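Leucine aminopeptidase 2 (Saccharomyces cerevisiae, PDB 2XQ0) cleaves amino-terminal residues from peptides, preferring di- and tripeptides, as a zinc-dependent M1-family aminopeptidase, and shows low epoxide hydrolase activity in vitro. Local coordinates at residues Y73-D82 against F112-K123; T249-Y257 against D411-K419. One frame throughout, in Å; residues are numbered along the deposited sequence.

In the fold
The two contacts lie in different parts of the chain and follow one another in sequence: contact 1 closes before contact 2 begins. Contact 1 pairs strands 74-81 and 111-120 as neighbours in the large mixed sheet of the M1 N-terminal domain, whereas contact 2 joins the end of helix 243-253 to helix 407-420 within the zinc peptidase domain. Their centres are about 40 Å and their nearest atoms about 25 Å apart, and they share no strand or helix. In contact 2 the side chain of F418 is about 12 Å from the zinc ion; in contact 1 that of T120 is about 9 Å from the side chain of the substrate-binding L146.

Contact 1 of 2, residues Y73-D82 against F112-K123; sequences YLDVQEVHID and FTLNIQFRTTDK
The carbonyl oxygen of Y73 is gripped twice, by T121 OG1, which donates to Y73 O at 2.8 Å, and by a water that also accepts from T121 N. T121 OG1 in turn receives the amide of K123 in an ST turn, and K123 CB lies over one face of the Y73 ring, 3.8 Å from its centroid. Beyond this end the strands run antiparallel, with a classic beta bulge where Q77 and E78 both face Q117. Q117 O takes a bond of 2.9 Å from Q77 N and a weak one from E78 N, while Q117 N returns to E78 O. The side chains of E78 and Q117 lie alongside each other, carboxylate and amide planes 56° apart, and a water donates to both E78 OE2 and Q117 OE1. At the far end D82 OD1 accepts from T113 N at 3.1 Å on its syn side, 25° out of the carboxylate plane, and T113 O accepts from D82 N. On the apolar face V79 CG1, anti to its own amide nitrogen (chi1 -179°), reaches L114 CD1 at 3.6 Å. V79, I81 and L114 pack on I103 and I116 on L101 of strand 101-104, while V76 meets F88 and F118 meets F155. Strand 84-90 flanks 74-81 and strand 45-56 flanks 111-120, extending the sheet beyond both partners.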
loop_
_atom_site.group_PDB
_atom_site.type_symbol
_atom_site.label_atom_id
_atom_site.label_comp_id
_atom_site.label_asym_id
_atom_site.label_seq_id
_atom_site.Cartn_x
_atom_site.Cartn_y
_atom_site.Cartn_z
ATOM N N TYR A 73 -6.617 3.415 22.192
ATOM C CA TYR A 73 -8.042 3.690 22.311
ATOM C C TYR A 73 -8.882 2.422 22.385
ATOM O O TYR A 73 -9.958 2.348 21.784
ATOM C CB TYR A 73 -8.520 4.530 21.131
ATOM C CG TYR A 73 -7.741 5.800 20.885
ATOM C CD1 TYR A 73 -7.695 6.815 21.833
ATOM C CD2 TYR A 73 -7.073 5.995 19.685
ATOM C CE1 TYR A 73 -6.993 7.982 21.591
ATOM C CE2 TYR A 73 -6.370 7.146 19.434
ATOM C CZ TYR A 73 -6.333 8.137 20.386
ATOM O OH TYR A 73 -5.633 9.283 20.113
ATOM N N LEU A 74 -8.400 1.417 23.099
ATOM C CA LEU A 74 -9.247 0.259 23.390
ATOM C C LEU A 74 -9.847 0.381 24.784
ATOM O O LEU A 74 -9.284 1.033 25.667
ATOM C CB LEU A 74 -8.477 -1.055 23.294
ATOM C CG LEU A 74 -7.958 -1.512 21.941
ATOM C CD1 LEU A 74 -7.091 -2.763 22.098
ATOM C CD2 LEU A 74 -9.115 -1.770 21.006
ATOM N N ASP A 75 -11.011 -0.232 24.960
ATOM C CA ASP A 75 -11.607 -0.408 26.272
ATOM C C ASP A 75 -11.272 -1.840 26.721
ATOM O O ASP A 75 -11.934 -2.786 26.318
ATOM C CB ASP A 75 -13.125 -0.193 26.158
ATOM C CG ASP A 75 -13.858 -0.390 27.463
ATOM O OD1 ASP A 75 -13.208 -0.593 28.510
ATOM O OD2 ASP A 75 -15.110 -0.340 27.431
ATOM N N VAL A 76 -10.221 -2.000 27.523
ATOM C CA VAL A 76 -9.866 -3.318 28.048
ATOM C C VAL A 76 -10.688 -3.613 29.310
ATOM O O VAL A 76 -10.656 -2.855 30.282
ATOM C CB VAL A 76 -8.359 -3.430 28.369
ATOM C CG1 VAL A 76 -8.029 -4.810 28.943
ATOM C CG2 VAL A 76 -7.529 -3.170 27.114
ATOM N N GLN A 77 -11.409 -4.727 29.290
ATOM C CA GLN A 77 -12.449 -4.984 30.282
ATOM C C GLN A 77 -12.041 -6.005 31.328
ATOM O O GLN A 77 -12.262 -5.797 32.528
ATOM C CB GLN A 77 -13.730 -5.443 29.581
ATOM C CG GLN A 77 -14.323 -4.411 28.662
ATOM C CD GLN A 77 -15.370 -5.008 27.751
ATOM O OE1 GLN A 77 -15.140 -6.039 27.117
ATOM N NE2 GLN A 77 -16.531 -4.367 27.678
ATOM N N GLU A 78 -11.462 -7.113 30.877
ATOM C CA GLU A 78 -11.045 -8.166 31.795
ATOM C C GLU A 78 -9.836 -8.875 31.221
ATOM O O GLU A 78 -9.664 -8.926 30.013
ATOM C CB GLU A 78 -12.172 -9.188 32.005
ATOM C CG GLU A 78 -13.478 -8.604 32.522
ATOM C CD GLU A 78 -14.629 -9.606 32.504
ATOM O OE1 GLU A 78 -14.385 -10.810 32.737
ATOM O OE2 GLU A 78 -15.782 -9.185 32.258
ATOM N N VAL A 79 -9.007 -9.437 32.093
ATOM C CA VAL A 79 -7.878 -10.258 31.669
ATOM C C VAL A 79 -7.781 -11.523 32.523
ATOM O O VAL A 79 -7.835 -11.454 33.762
ATOM C CB VAL A 79 -6.553 -9.516 31.839
ATOM C CG1 VAL A 79 -5.412 -10.405 31.368
ATOM C CG2 VAL A 79 -6.567 -8.184 31.083
ATOM N N HIS A 80 -7.617 -12.665 31.864
ATOM C CA HIS A 80 -7.436 -13.942 32.550
ATOM C C HIS A 80 -6.177 -14.628 32.032
ATOM O O HIS A 80 -5.879 -14.585 30.834
ATOM C CB HIS A 80 -8.616 -14.867 32.279
ATOM C CG HIS A 80 -9.879 -14.472 32.971
ATOM N ND1 HIS A 80 -10.776 -13.579 32.428
ATOM C CD2 HIS A 80 -10.416 -14.879 34.143
ATOM C CE1 HIS A 80 -11.803 -13.437 33.246
ATOM N NE2 HIS A 80 -11.610 -14.213 34.296
ATOM N N ILE A 81 -5.430 -15.242 32.940
ATOM C CA ILE A 81 -4.339 -16.138 32.578
ATOM C C ILE A 81 -4.629 -17.530 33.150
ATOM O O ILE A 81 -4.902 -17.677 34.337
ATOM C CB ILE A 81 -2.990 -15.622 33.089
ATOM C CG1 ILE A 81 -2.590 -14.356 32.315
ATOM C CG2 ILE A 81 -1.925 -16.699 32.936
ATOM C CD1 ILE A 81 -1.447 -13.565 32.942
ATOM N N ASP A 82 -4.603 -18.543 32.295
ATOM C CA ASP A 82 -4.922 -19.896 32.719
ATOM C C ASP A 82 -6.240 -19.970 33.493
ATOM O O ASP A 82 -6.307 -20.567 34.564
ATOM C CB ASP A 82 -3.775 -20.458 33.559
ATOM C CG ASP A 82 -2.528 -20.688 32.738
ATOM O OD1 ASP A 82 -2.637 -20.682 31.490
ATOM O OD2 ASP A 82 -1.443 -20.870 33.326
ATOM N N PHE A 112 1.684 -20.686 28.707
ATOM C CA PHE A 112 0.450 -20.240 29.347
ATOM C C PHE A 112 -0.519 -19.628 28.340
ATOM O O PHE A 112 -0.141 -19.296 27.210
ATOM C CB PHE A 112 0.745 -19.284 30.517
ATOM C CG PHE A 112 1.359 -17.955 30.101
ATOM C CD1 PHE A 112 0.566 -16.825 29.956
ATOM C CD2 PHE A 112 2.724 -17.836 29.881
ATOM C CE1 PHE A 112 1.116 -15.596 29.598
ATOM C CE2 PHE A 112 3.290 -16.608 29.517
ATOM C CZ PHE A 112 2.480 -15.483 29.371
ATOM N N THR A 113 -1.776 -19.514 28.750
ATOM C CA THR A 113 -2.806 -18.934 27.911
ATOM C C THR A 113 -3.223 -17.591 28.486
ATOM O O THR A 113 -3.432 -17.459 29.705
ATOM C CB THR A 113 -4.020 -19.861 27.832
ATOM O OG1 THR A 113 -3.631 -21.092 27.211
ATOM C CG2 THR A 113 -5.134 -19.224 27.019
ATOM N N LEU A 114 -3.322 -16.596 27.604
ATOM C CA LEU A 114 -3.701 -15.233 27.980
ATOM C C LEU A 114 -4.974 -14.809 27.256
ATOM O O LEU A 114 -5.009 -14.780 26.024
ATOM C CB LEU A 114 -2.570 -14.270 27.642
ATOM C CG LEU A 114 -2.942 -12.788 27.702
ATOM C CD1 LEU A 114 -3.375 -12.403 29.105
ATOM C CD2 LEU A 114 -1.789 -11.928 27.238
ATOM N N ASN A 115 -6.022 -14.499 28.017
ATOM C CA ASN A 115 -7.270 -14.025 27.431
ATOM C C ASN A 115 -7.584 -12.597 27.869
ATOM O O ASN A 115 -7.565 -12.273 29.059
ATOM C CB ASN A 115 -8.436 -14.955 27.784
ATOM C CG ASN A 115 -9.748 -14.525 27.134
ATOM O OD1 ASN A 115 -10.541 -13.795 27.727
ATOM N ND2 ASN A 115 -9.979 -14.977 25.918
ATOM N N ILE A 116 -7.869 -11.737 26.903
ATOM C CA ILE A 116 -8.238 -10.356 27.199
ATOM C C ILE A 116 -9.567 -10.016 26.539
ATOM O O ILE A 116 -9.698 -10.103 25.315
ATOM C CB ILE A 116 -7.194 -9.388 26.651
ATOM C CG1 ILE A 116 -5.788 -9.790 27.122
ATOM C CG2 ILE A 116 -7.547 -7.951 27.028
ATOM C CD1 ILE A 116 -4.685 -9.199 26.289
ATOM N N GLN A 117 -10.540 -9.610 27.342
ATOM C CA GLN A 117 -11.808 -9.133 26.814
ATOM C C GLN A 117 -11.721 -7.643 26.616
ATOM O O GLN A 117 -11.216 -6.922 27.473
ATOM C CB GLN A 117 -12.957 -9.433 27.772
ATOM C CG GLN A 117 -13.279 -10.896 27.921
ATOM C CD GLN A 117 -14.257 -11.136 29.041
ATOM O OE1 GLN A 117 -15.327 -10.524 29.084
ATOM N NE2 GLN A 117 -13.892 -12.012 29.969
ATOM N N PHE A 118 -12.238 -7.174 25.493
ATOM C CA PHE A 118 -12.113 -5.771 25.170
ATOM C C PHE A 118 -13.201 -5.381 24.192
ATOM O O PHE A 118 -13.892 -6.247 23.641
ATOM C CB PHE A 118 -10.739 -5.520 24.527
ATOM C CG PHE A 118 -10.600 -6.139 23.172
ATOM C CD1 PHE A 118 -10.272 -7.480 23.037
ATOM C CD2 PHE A 118 -10.828 -5.394 22.033
ATOM C CE1 PHE A 118 -10.161 -8.053 21.786
ATOM C CE2 PHE A 118 -10.726 -5.960 20.798
ATOM C CZ PHE A 118 -10.399 -7.298 20.669
ATOM N N ARG A 119 -13.332 -4.077 23.967
ATOM C CA ARG A 119 -14.100 -3.567 22.844
ATOM C C ARG A 119 -13.376 -2.371 22.218
ATOM O O ARG A 119 -12.617 -1.668 22.890
ATOM C CB ARG A 119 -15.514 -3.173 23.290
ATOM C CG ARG A 119 -15.544 -2.111 24.375
ATOM C CD ARG A 119 -16.970 -1.874 24.907
ATOM N NE ARG A 119 -17.836 -1.378 23.842
ATOM C CZ ARG A 119 -18.785 -2.094 23.245
ATOM N NH1 ARG A 119 -19.020 -3.345 23.625
ATOM N NH2 ARG A 119 -19.515 -1.545 22.279
ATOM N N THR A 120 -13.605 -2.150 20.926
ATOM C CA THR A 120 -13.125 -0.942 20.281
ATOM C C THR A 120 -13.915 0.287 20.742
ATOM O O THR A 120 -15.012 0.171 21.293
ATOM C CB THR A 120 -13.135 -1.060 18.743
ATOM O OG1 THR A 120 -14.480 -1.277 18.253
ATOM C CG2 THR A 120 -12.244 -2.202 18.315
ATOM N N THR A 121 -13.350 1.470 20.541
ATOM C CA THR A 121 -14.041 2.688 20.961
ATOM C C THR A 121 -14.295 3.608 19.774
ATOM O O THR A 121 -13.871 3.324 18.643
ATOM C CB THR A 121 -13.267 3.460 22.072
ATOM O OG1 THR A 121 -12.119 4.106 21.512
ATOM C CG2 THR A 121 -12.840 2.528 23.208
ATOM N N ASP A 122 -15.008 4.697 20.031
ATOM C CA ASP A 122 -15.271 5.700 19.008
ATOM C C ASP A 122 -13.969 6.290 18.444
ATOM O O ASP A 122 -13.950 6.781 17.325
ATOM C CB ASP A 122 -16.138 6.831 19.573
ATOM C CG ASP A 122 -17.496 6.348 20.055
ATOM O OD1 ASP A 122 -17.839 5.171 19.806
ATOM O OD2 ASP A 122 -18.225 7.147 20.684
ATOM N N LYS A 123 -12.890 6.254 19.224
ATOM C CA LYS A 123 -11.601 6.788 18.762
ATOM C C LYS A 123 -10.741 5.784 17.967
ATOM O O LYS A 123 -9.622 6.105 17.536
ATOM C CB LYS A 123 -10.794 7.356 19.935
ATOM C CG LYS A 123 -11.371 8.629 20.536
ATOM C CD LYS A 123 -10.255 9.536 21.051
ATOM C CE LYS A 123 -10.793 10.750 21.798
ATOM N NZ LYS A 123 -11.270 10.403 23.169
HETATM O O HOH W 1 -10.517 1.025 19.335
HETATM O O HOH W 2 -17.254 -8.641 30.012
#

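Contact 2 of 2, residues T249-Y257 against D411-K419; sequences TAEKIIFEY and DPFIRHYFK
From helix 407-420 of the M1 peptidase domain, R415 reaches its guanidinium group to the carbonyls at the C-terminal end of helix 243-253. R415 NE donates to I253 O at 3.0 Å, from above the carbonyl plane and with a bent N-H...O angle of 137°. R415 NH1 adds weak bonds to I253 O and to K252 O, and NE a further weak one to I254 O, giving I253 O two donors from the same arginine. A bend at chi2 (149°) helps lay the side chain along this row of oxygens, and R415 CG rests 3.3 Å from I254 O. The positive charge is likely to be favoured by the partial negative charge of the helix end. With an alanine here the donors to K252 O, I253 O and I254 O are gone, and the turn after the helix is likely to be less firmly held against helix 407-420. D411, one turn earlier, sets CB against one face of the guanidinium, but its carboxylate pairs with R333. On the first segment, E251 OE2 accepts from Y257 N with its anti lone pair, a nearly straight bond of 2.9 Å that ties the chain beyond the turn back to the helix, while E251 OE1 forms a salt bridge with R222. I254 CG2 touches F418 CD2, and W307 of the zinc-binding helix 297-311 meets F255 edge-to-face. The F255 ring lies between I254 CG2 on one face and K419 on the other: K419 CE sits 3.9 Å from the ring centroid, with NZ in cation-pi contact, 4.7 Å from that centroid.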
loop_
_atom_site.group_PDB
_atom_site.type_symbol
_atom_site.label_atom_id
_atom_site.label_comp_id
_atom_site.label_asym_id
_atom_site.label_seq_id
_atom_site.Cartn_x
_atom_site.Cartn_y
_atom_site.Cartn_z
ATOM N N THR A 249 2.816 -16.818 -12.991
ATOM C CA THR A 249 4.023 -16.063 -13.326
ATOM C C THR A 249 4.932 -15.817 -12.102
ATOM O O THR A 249 6.151 -16.028 -12.161
ATOM C CB THR A 249 3.684 -14.728 -13.999
ATOM O OG1 THR A 249 2.970 -14.983 -15.223
ATOM C CG2 THR A 249 4.970 -13.978 -14.312
ATOM N N ALA A 250 4.339 -15.384 -10.995
ATOM C CA ALA A 250 5.095 -15.182 -9.759
ATOM C C ALA A 250 5.724 -16.467 -9.263
ATOM O O ALA A 250 6.868 -16.480 -8.806
ATOM C CB ALA A 250 4.191 -14.589 -8.678
ATOM N N GLU A 251 4.958 -17.547 -9.323
ATOM C CA GLU A 251 5.429 -18.848 -8.873
ATOM C C GLU A 251 6.647 -19.342 -9.668
ATOM O O GLU A 251 7.515 -19.998 -9.116
ATOM C CB GLU A 251 4.310 -19.876 -8.956
ATOM C CG GLU A 251 3.237 -19.756 -7.862
ATOM C CD GLU A 251 2.135 -20.823 -7.993
ATOM O OE1 GLU A 251 1.612 -21.028 -9.117
ATOM O OE2 GLU A 251 1.781 -21.444 -6.969
ATOM N N LYS A 252 6.699 -19.032 -10.959
ATOM C CA LYS A 252 7.825 -19.446 -11.787
ATOM C C LYS A 252 9.067 -18.644 -11.429
ATOM O O LYS A 252 10.170 -19.179 -11.415
ATOM C CB LYS A 252 7.493 -19.275 -13.279
ATOM C CG LYS A 252 8.650 -19.624 -14.202
ATOM C CD LYS A 252 8.245 -19.654 -15.677
ATOM C CE LYS A 252 9.392 -20.207 -16.533
ATOM N NZ LYS A 252 9.255 -19.827 -17.966
ATOM N N ILE A 253 8.891 -17.356 -11.150
ATOM C CA ILE A 253 10.030 -16.510 -10.799
ATOM C C ILE A 253 10.558 -16.906 -9.421
ATOM O O ILE A 253 11.771 -17.049 -9.217
ATOM C CB ILE A 253 9.654 -15.008 -10.820
ATOM C CG1 ILE A 253 9.381 -14.539 -12.257
ATOM C CG2 ILE A 253 10.751 -14.174 -10.170
ATOM C CD1 ILE A 253 8.364 -13.394 -12.358
ATOM N N ILE A 254 9.642 -17.116 -8.481
ATOM C CA ILE A 254 10.029 -17.460 -7.111
ATOM C C ILE A 254 9.803 -18.950 -6.866
ATOM O O ILE A 254 10.593 -19.776 -7.308
ATOM C CB ILE A 254 9.275 -16.589 -6.099
ATOM C CG1 ILE A 254 9.223 -15.146 -6.606
ATOM C CG2 ILE A 254 9.937 -16.640 -4.710
ATOM C CD1 ILE A 254 8.400 -14.215 -5.713
ATOM N N PHE A 255 8.733 -19.296 -6.163
ATOM C CA PHE A 255 8.352 -20.697 -6.011
ATOM C C PHE A 255 6.870 -20.802 -5.643
ATOM O O PHE A 255 6.208 -19.796 -5.476
ATOM C CB PHE A 255 9.244 -21.418 -4.990
ATOM C CG PHE A 255 9.401 -20.695 -3.687
ATOM C CD1 PHE A 255 10.657 -20.258 -3.261
ATOM C CD2 PHE A 255 8.309 -20.480 -2.860
ATOM C CE1 PHE A 255 10.810 -19.600 -2.045
ATOM C CE2 PHE A 255 8.458 -19.814 -1.639
ATOM C CZ PHE A 255 9.711 -19.374 -1.235
ATOM N N GLU A 256 6.370 -22.025 -5.503
ATOM C CA GLU A 256 4.945 -22.253 -5.286
ATOM C C GLU A 256 4.349 -21.320 -4.240
ATOM O O GLU A 256 4.973 -21.018 -3.218
ATOM C CB GLU A 256 4.665 -23.710 -4.900
ATOM C CG GLU A 256 3.191 -24.080 -4.966
ATOM C CD GLU A 256 2.847 -25.362 -4.209
ATOM O OE1 GLU A 256 3.374 -25.567 -3.090
ATOM O OE2 GLU A 256 2.027 -26.154 -4.731
ATOM N N TYR A 257 3.138 -20.867 -4.522
ATOM C CA TYR A 257 2.394 -19.982 -3.625
ATOM C C TYR A 257 1.830 -20.901 -2.556
ATOM O O TYR A 257 1.152 -21.859 -2.874
ATOM C CB TYR A 257 1.276 -19.323 -4.440
ATOM C CG TYR A 257 0.238 -18.511 -3.690
ATOM C CD1 TYR A 257 0.478 -17.183 -3.348
ATOM C CD2 TYR A 257 -1.008 -19.057 -3.382
ATOM C CE1 TYR A 257 -0.494 -16.419 -2.685
ATOM C CE2 TYR A 257 -1.982 -18.309 -2.719
ATOM C CZ TYR A 257 -1.721 -16.992 -2.383
ATOM O OH TYR A 257 -2.693 -16.247 -1.742
ATOM N N ASP A 411 17.986 -14.799 -9.909
ATOM C CA ASP A 411 16.812 -15.559 -9.501
ATOM C C ASP A 411 17.112 -16.682 -8.499
ATOM O O ASP A 411 16.292 -16.955 -7.614
ATOM C CB ASP A 411 16.033 -16.072 -10.716
ATOM C CG ASP A 411 15.239 -14.963 -11.412
ATOM O OD1 ASP A 411 15.448 -13.779 -11.061
ATOM O OD2 ASP A 411 14.408 -15.272 -12.303
ATOM N N PRO A 412 18.282 -17.331 -8.619
ATOM C CA PRO A 412 18.642 -18.327 -7.600
ATOM C C PRO A 412 18.771 -17.706 -6.211
ATOM O O PRO A 412 18.360 -18.319 -5.223
ATOM C CB PRO A 412 20.003 -18.832 -8.074
ATOM C CG PRO A 412 19.947 -18.665 -9.557
ATOM C CD PRO A 412 19.190 -17.388 -9.780
ATOM N N PHE A 413 19.335 -16.507 -6.134
ATOM C CA PHE A 413 19.389 -15.795 -4.856
ATOM C C PHE A 413 17.983 -15.482 -4.316
ATOM O O PHE A 413 17.696 -15.675 -3.138
ATOM C CB PHE A 413 20.182 -14.495 -4.960
ATOM C CG PHE A 413 20.068 -13.631 -3.726
ATOM C CD1 PHE A 413 20.717 -13.990 -2.552
ATOM C CD2 PHE A 413 19.281 -12.481 -3.731
ATOM C CE1 PHE A 413 20.598 -13.209 -1.400
ATOM C CE2 PHE A 413 19.159 -11.696 -2.593
ATOM C CZ PHE A 413 19.833 -12.063 -1.420
ATOM N N ILE A 414 17.120 -14.973 -5.184
ATOM C CA ILE A 414 15.752 -14.637 -4.800
ATOM C C ILE A 414 15.052 -15.838 -4.146
ATOM O O ILE A 414 14.441 -15.725 -3.080
ATOM C CB ILE A 414 14.971 -14.169 -6.032
ATOM C CG1 ILE A 414 15.539 -12.838 -6.529
ATOM C CG2 ILE A 414 13.487 -14.057 -5.742
ATOM C CD1 ILE A 414 14.812 -12.317 -7.762
ATOM N N ARG A 415 15.155 -16.996 -4.783
ATOM C CA ARG A 415 14.570 -18.203 -4.219
ATOM C C ARG A 415 15.213 -18.567 -2.884
ATOM O O ARG A 415 14.531 -19.022 -1.969
ATOM C CB ARG A 415 14.728 -19.371 -5.187
ATOM C CG ARG A 415 13.717 -19.340 -6.310
ATOM C CD ARG A 415 14.282 -19.956 -7.570
ATOM N NE ARG A 415 13.586 -19.430 -8.735
ATOM C CZ ARG A 415 14.027 -19.540 -9.977
ATOM N NH1 ARG A 415 13.317 -19.027 -10.974
ATOM N NH2 ARG A 415 15.173 -20.164 -10.218
ATOM N N HIS A 416 16.528 -18.389 -2.783
ATOM C CA HIS A 416 17.247 -18.771 -1.572
ATOM C C HIS A 416 16.795 -17.879 -0.429
ATOM O O HIS A 416 16.469 -18.357 0.667
ATOM C CB HIS A 416 18.755 -18.620 -1.785
ATOM C CG HIS A 416 19.566 -18.936 -0.573
ATOM N ND1 HIS A 416 20.074 -17.962 0.257
ATOM C CD2 HIS A 416 19.950 -20.120 -0.042
ATOM C CE1 HIS A 416 20.742 -18.531 1.244
ATOM N NE2 HIS A 416 20.680 -19.839 1.086
ATOM N N TYR A 417 16.785 -16.579 -0.707
ATOM C CA TYR A 417 16.350 -15.561 0.238
ATOM C C TYR A 417 14.955 -15.847 0.788
ATOM O O TYR A 417 14.786 -15.931 2.000
ATOM C CB TYR A 417 16.415 -14.178 -0.428
ATOM C CG TYR A 417 15.845 -13.031 0.388
ATOM C CD1 TYR A 417 16.547 -12.495 1.465
ATOM C CD2 TYR A 417 14.620 -12.464 0.062
ATOM C CE1 TYR A 417 16.032 -11.433 2.208
ATOM C CE2 TYR A 417 14.087 -11.408 0.808
ATOM C CZ TYR A 417 14.809 -10.896 1.884
ATOM O OH TYR A 417 14.309 -9.838 2.635
ATOM N N PHE A 418 13.955 -16.002 -0.082
ATOM C CA PHE A 418 12.586 -16.189 0.409
ATOM C C PHE A 418 12.398 -17.539 1.111
ATOM O O PHE A 418 11.563 -17.662 2.003
ATOM C CB PHE A 418 11.528 -15.921 -0.684
ATOM C CG PHE A 418 11.433 -14.468 -1.062
ATOM C CD1 PHE A 418 10.780 -13.575 -0.233
ATOM C CD2 PHE A 418 12.058 -13.986 -2.195
ATOM C CE1 PHE A 418 10.727 -12.228 -0.545
ATOM C CE2 PHE A 418 11.995 -12.645 -2.526
ATOM C CZ PHE A 418 11.327 -11.765 -1.700
ATOM N N LYS A 419 13.198 -18.534 0.742
ATOM C CA LYS A 419 13.161 -19.805 1.465
ATOM C C LYS A 419 13.797 -19.694 2.855
ATOM O O LYS A 419 13.259 -20.214 3.829
ATOM C CB LYS A 419 13.841 -20.923 0.665
ATOM C CG LYS A 419 12.882 -21.735 -0.202
ATOM C CD LYS A 419 11.783 -22.381 0.638
ATOM C CE LYS A 419 10.720 -23.040 -0.225
ATOM N NZ LYS A 419 9.656 -23.648 0.619
#